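Local coordinates for protein fatty acyl CoA synthetase FADD13 (FATTY-ACYL-CoA SYNTHETASE) (Mycobacterium tuberculosis, PDB 3R44) that belongs to the AMP-binding (ANL) enzyme superfamily and is named as a fatty acyl-CoA synthetase, with a large AMP-binding region and a smaller C-terminal domain, at residues 206-218 against 254-268. Sequence-based numbering, arbitrary orientation.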
# COMPACT_ATOMS: atom_id res chain seq x y z
N ILE A 206 6.46 3.84 15.56
CA ILE A 206 7.78 3.26 15.21
C ILE A 206 8.87 4.10 15.84
O ILE A 206 8.63 5.28 16.15
CB ILE A 206 8.01 3.17 13.69
CG1 ILE A 206 8.15 4.53 13.03
CG2 ILE A 206 6.89 2.37 13.01
CD1 ILE A 206 8.48 4.37 11.50
N ASP A 207 10.08 3.53 15.97
CA ASP A 207 11.20 4.28 16.50
C ASP A 207 11.78 5.18 15.40
O ASP A 207 12.79 4.85 14.80
CB ASP A 207 12.25 3.34 17.10
CG ASP A 207 13.46 4.08 17.69
OD1 ASP A 207 13.52 5.35 17.83
OD2 ASP A 207 14.39 3.34 18.03
N VAL A 208 11.11 6.29 15.12
CA VAL A 208 11.60 7.29 14.16
C VAL A 208 12.04 8.53 14.95
O VAL A 208 11.39 8.87 15.98
CB VAL A 208 10.57 7.65 13.10
CG1 VAL A 208 9.29 8.25 13.71
CG2 VAL A 208 11.20 8.60 12.01
N ARG A 209 13.13 9.16 14.52
CA ARG A 209 13.81 10.23 15.28
C ARG A 209 14.04 11.46 14.43
O ARG A 209 14.20 11.36 13.22
CB ARG A 209 15.15 9.70 15.80
CG ARG A 209 15.03 8.41 16.59
CD ARG A 209 16.39 7.88 16.97
NE ARG A 209 16.25 6.54 17.50
CZ ARG A 209 17.28 5.78 17.83
NH1 ARG A 209 18.52 6.22 17.67
NH2 ARG A 209 17.06 4.56 18.31
N TYR A 210 14.01 12.62 15.09
CA TYR A 210 14.38 13.87 14.47
C TYR A 210 15.72 13.71 13.79
O TYR A 210 16.65 13.15 14.38
CB TYR A 210 14.47 14.95 15.51
CG TYR A 210 14.87 16.31 14.96
CD1 TYR A 210 14.24 16.85 13.85
CD2 TYR A 210 15.90 17.05 15.55
CE1 TYR A 210 14.61 18.13 13.33
CE2 TYR A 210 16.28 18.33 15.04
CZ TYR A 210 15.61 18.84 13.92
OH TYR A 210 15.96 20.08 13.40
N ARG A 211 15.80 14.18 12.54
CA ARG A 211 16.99 14.12 11.69
C ARG A 211 17.32 12.70 11.14
O ARG A 211 18.33 12.55 10.46
CB ARG A 211 18.21 14.77 12.39
CG ARG A 211 17.97 16.23 12.78
CD ARG A 211 19.17 17.03 13.28
NE ARG A 211 20.01 17.36 12.14
CZ ARG A 211 20.13 18.56 11.57
NH1 ARG A 211 19.52 19.63 12.06
NH2 ARG A 211 20.92 18.68 10.50
N ASP A 212 16.46 11.69 11.38
CA ASP A 212 16.65 10.39 10.72
C ASP A 212 16.64 10.64 9.19
O ASP A 212 16.04 11.59 8.67
CB ASP A 212 15.55 9.38 11.06
CG ASP A 212 15.80 8.57 12.32
OD1 ASP A 212 16.95 8.53 12.84
OD2 ASP A 212 14.83 7.92 12.84
N ARG A 213 17.33 9.76 8.48
CA ARG A 213 17.38 9.74 7.03
C ARG A 213 16.73 8.46 6.54
O ARG A 213 17.10 7.35 6.97
CB ARG A 213 18.83 9.86 6.58
CG ARG A 213 19.47 11.02 7.20
CD ARG A 213 20.89 11.30 6.83
NE ARG A 213 21.18 11.65 5.43
CZ ARG A 213 21.18 12.88 4.95
NH1 ARG A 213 20.80 13.88 5.71
NH2 ARG A 213 21.57 13.11 3.69
N LEU A 214 15.74 8.60 5.67
CA LEU A 214 14.84 7.50 5.36
C LEU A 214 14.85 7.22 3.86
O LEU A 214 14.52 8.09 3.03
CB LEU A 214 13.42 7.80 5.89
CG LEU A 214 12.43 6.64 5.76
CD1 LEU A 214 11.28 6.79 6.76
CD2 LEU A 214 11.86 6.62 4.33
N LEU A 215 15.21 5.99 3.51
CA LEU A 215 15.25 5.56 2.10
C LEU A 215 13.89 5.11 1.61
O LEU A 215 13.25 4.20 2.22
CB LEU A 215 16.26 4.44 1.94
CG LEU A 215 16.28 3.83 0.55
CD1 LEU A 215 16.96 4.82 -0.43
CD2 LEU A 215 17.00 2.45 0.62
N LEU A 216 13.43 5.76 0.56
CA LEU A 216 12.18 5.43 -0.13
C LEU A 216 12.50 4.91 -1.52
O LEU A 216 12.82 5.69 -2.42
CB LEU A 216 11.25 6.64 -0.25
CG LEU A 216 9.87 6.29 -0.80
CD1 LEU A 216 9.22 5.14 -0.09
CD2 LEU A 216 8.99 7.54 -0.76
N PRO A 217 12.41 3.58 -1.71
CA PRO A 217 12.73 3.07 -3.03
C PRO A 217 11.50 2.38 -3.64
O PRO A 217 11.65 1.51 -4.54
CB PRO A 217 13.80 2.04 -2.71
CG PRO A 217 13.22 1.39 -1.45
CD PRO A 217 12.50 2.50 -0.71
N LEU A 218 10.31 2.78 -3.17
CA LEU A 218 9.06 2.24 -3.64
C LEU A 218 8.24 3.41 -4.24
O LEU A 218 8.36 4.54 -3.79
CB LEU A 218 8.26 1.65 -2.50
CG LEU A 218 9.00 0.53 -1.75
CD1 LEU A 218 8.48 0.36 -0.33
CD2 LEU A 218 8.89 -0.73 -2.59
N ILE A 254 22.74 3.64 0.78
CA ILE A 254 22.45 3.57 2.22
C ILE A 254 23.68 4.04 3.05
O ILE A 254 23.56 4.81 4.03
CB ILE A 254 22.01 2.15 2.59
CG1 ILE A 254 20.53 1.94 2.25
CG2 ILE A 254 22.30 1.80 4.06
CD1 ILE A 254 20.09 0.47 2.37
N VAL A 255 24.85 3.66 2.59
CA VAL A 255 26.10 4.09 3.23
C VAL A 255 26.41 5.55 2.98
O VAL A 255 26.62 6.30 3.97
CB VAL A 255 27.28 3.19 2.85
CG1 VAL A 255 28.59 3.70 3.43
CG2 VAL A 255 27.01 1.75 3.34
N GLU A 256 26.47 5.96 1.71
CA GLU A 256 26.80 7.32 1.33
C GLU A 256 25.88 8.36 1.96
O GLU A 256 26.35 9.45 2.30
CB GLU A 256 26.80 7.54 -0.20
CG GLU A 256 27.82 6.76 -0.93
CD GLU A 256 29.25 7.07 -0.53
OE1 GLU A 256 29.55 8.24 -0.18
OE2 GLU A 256 30.08 6.15 -0.58
N GLU A 257 24.61 8.03 2.16
CA GLU A 257 23.64 9.02 2.67
C GLU A 257 23.24 8.75 4.09
O GLU A 257 22.29 9.34 4.62
CB GLU A 257 22.42 9.08 1.76
CG GLU A 257 22.70 9.76 0.45
CD GLU A 257 23.25 11.20 0.58
OE1 GLU A 257 22.98 11.97 1.54
OE2 GLU A 257 23.98 11.59 -0.35
N ARG A 258 24.02 7.88 4.72
CA ARG A 258 23.89 7.64 6.14
C ARG A 258 22.45 7.37 6.51
O ARG A 258 21.92 7.95 7.44
CB ARG A 258 24.42 8.86 6.92
CG ARG A 258 25.90 9.30 6.59
CD ARG A 258 26.34 10.56 7.43
NE ARG A 258 25.42 11.70 7.31
CZ ARG A 258 25.28 12.44 6.22
NH1 ARG A 258 26.06 12.21 5.16
NH2 ARG A 258 24.39 13.41 6.20
N VAL A 259 21.84 6.44 5.79
CA VAL A 259 20.45 6.10 5.94
C VAL A 259 20.22 5.34 7.26
O VAL A 259 20.96 4.41 7.63
CB VAL A 259 19.95 5.30 4.70
CG1 VAL A 259 18.49 4.74 4.91
CG2 VAL A 259 20.02 6.16 3.43
N CYS A 260 19.18 5.78 7.97
CA CYS A 260 18.72 5.18 9.22
C CYS A 260 17.61 4.18 9.09
O CYS A 260 17.56 3.20 9.89
CB CYS A 260 18.28 6.29 10.18
SG CYS A 260 19.42 7.63 10.36
N ILE A 261 16.67 4.41 8.17
CA ILE A 261 15.51 3.59 8.04
C ILE A 261 15.29 3.42 6.55
O ILE A 261 15.56 4.35 5.77
CB ILE A 261 14.26 4.29 8.62
CG1 ILE A 261 14.47 4.66 10.10
CG2 ILE A 261 12.97 3.46 8.40
CD1 ILE A 261 13.41 5.76 10.53
N GLY A 262 14.79 2.27 6.14
CA GLY A 262 14.46 2.07 4.74
C GLY A 262 13.09 1.48 4.56
O GLY A 262 12.73 0.57 5.29
N GLY A 263 12.35 1.93 3.56
CA GLY A 263 11.11 1.27 3.22
C GLY A 263 11.43 0.13 2.25
O GLY A 263 12.28 0.26 1.37
N ALA A 264 10.75 -1.00 2.42
CA ALA A 264 10.96 -2.17 1.58
C ALA A 264 9.78 -3.11 1.54
O ALA A 264 8.70 -2.85 2.10
CB ALA A 264 12.22 -2.92 2.08
N VAL A 265 9.96 -4.19 0.80
CA VAL A 265 9.05 -5.34 0.80
C VAL A 265 9.97 -6.58 0.85
O VAL A 265 11.20 -6.46 0.63
CB VAL A 265 8.17 -5.38 -0.47
CG1 VAL A 265 7.15 -4.18 -0.50
CG2 VAL A 265 9.08 -5.43 -1.72
N PRO A 266 9.42 -7.75 1.20
CA PRO A 266 10.26 -8.91 1.41
C PRO A 266 11.13 -9.23 0.20
O PRO A 266 12.31 -9.55 0.40
CB PRO A 266 9.23 -10.01 1.74
CG PRO A 266 8.26 -9.26 2.50
CD PRO A 266 8.07 -8.01 1.72
N ALA A 267 10.61 -9.09 -1.03
CA ALA A 267 11.46 -9.39 -2.22
C ALA A 267 12.72 -8.54 -2.23
O ALA A 267 13.80 -9.03 -2.57
CB ALA A 267 10.69 -9.19 -3.58
N ILE A 268 12.55 -7.26 -1.92
CA ILE A 268 13.64 -6.27 -1.92
C ILE A 268 14.68 -6.68 -0.91
O ILE A 268 15.85 -6.67 -1.23
CB ILE A 268 13.15 -4.80 -1.62
CG1 ILE A 268 12.63 -4.15 -2.87
CG2 ILE A 268 14.28 -3.86 -1.01
CD1 ILE A 268 11.98 -2.76 -2.62
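Arg213 grips Glu257 side-on, just past the end of helix 247-256. Its NE gives a bond to Glu257 O at 2.7 Å, and its NH2 forms a salt bridge with Glu257 OE1 at 2.8 Å. Both oxygens lie near the guanidinium plane. A bend at chi3 (64°) turns the guanidinium to Glu257, while its CD passes Glu257 O and Arg258 O. Arg258 NH2 lies over one face of this group, 3.5 Å from Arg213 CZ; the two planes are 34° apart. The like charges are probably eased by Glu257, whose OE2 also pairs with Arg43. Arg258 has positive phi and is the C-prime residue of the Schellman motif that ends the helix.

Beyond this turn the chain joins strand 213-216 in parallel register. Arg213 O accepts from both Cys260 N and Ile261 N. Leu215 N bonds to Ile261 O, and Gly263 N meets Leu215 O at 2.8 Å. Cys260 SG accepts a nearly straight N-H...S bond from Arg213 N at 3.5 Å.

Ile261 and Leu214 share one sheet face. Ile261 CD1 reaches Val208 CG2 at 3.9 Å, their side chains crossing at about a right angle. On the other face, Leu215 CB touches Val259 CG1. Its CG, anti to the backbone N (chi1 174°), carries CD2 to Ile254 CG1. Farther along, Leu218 CD2 packs on Ile268 CD1 at 3.7 Å.

The pair forms the middle of a mixed sheet, between strands 238-241 and 288-291. Helix 223-235 covers Leu214 through Thr228 and Phe231, while helix 247-256 lies over the Leu215 face.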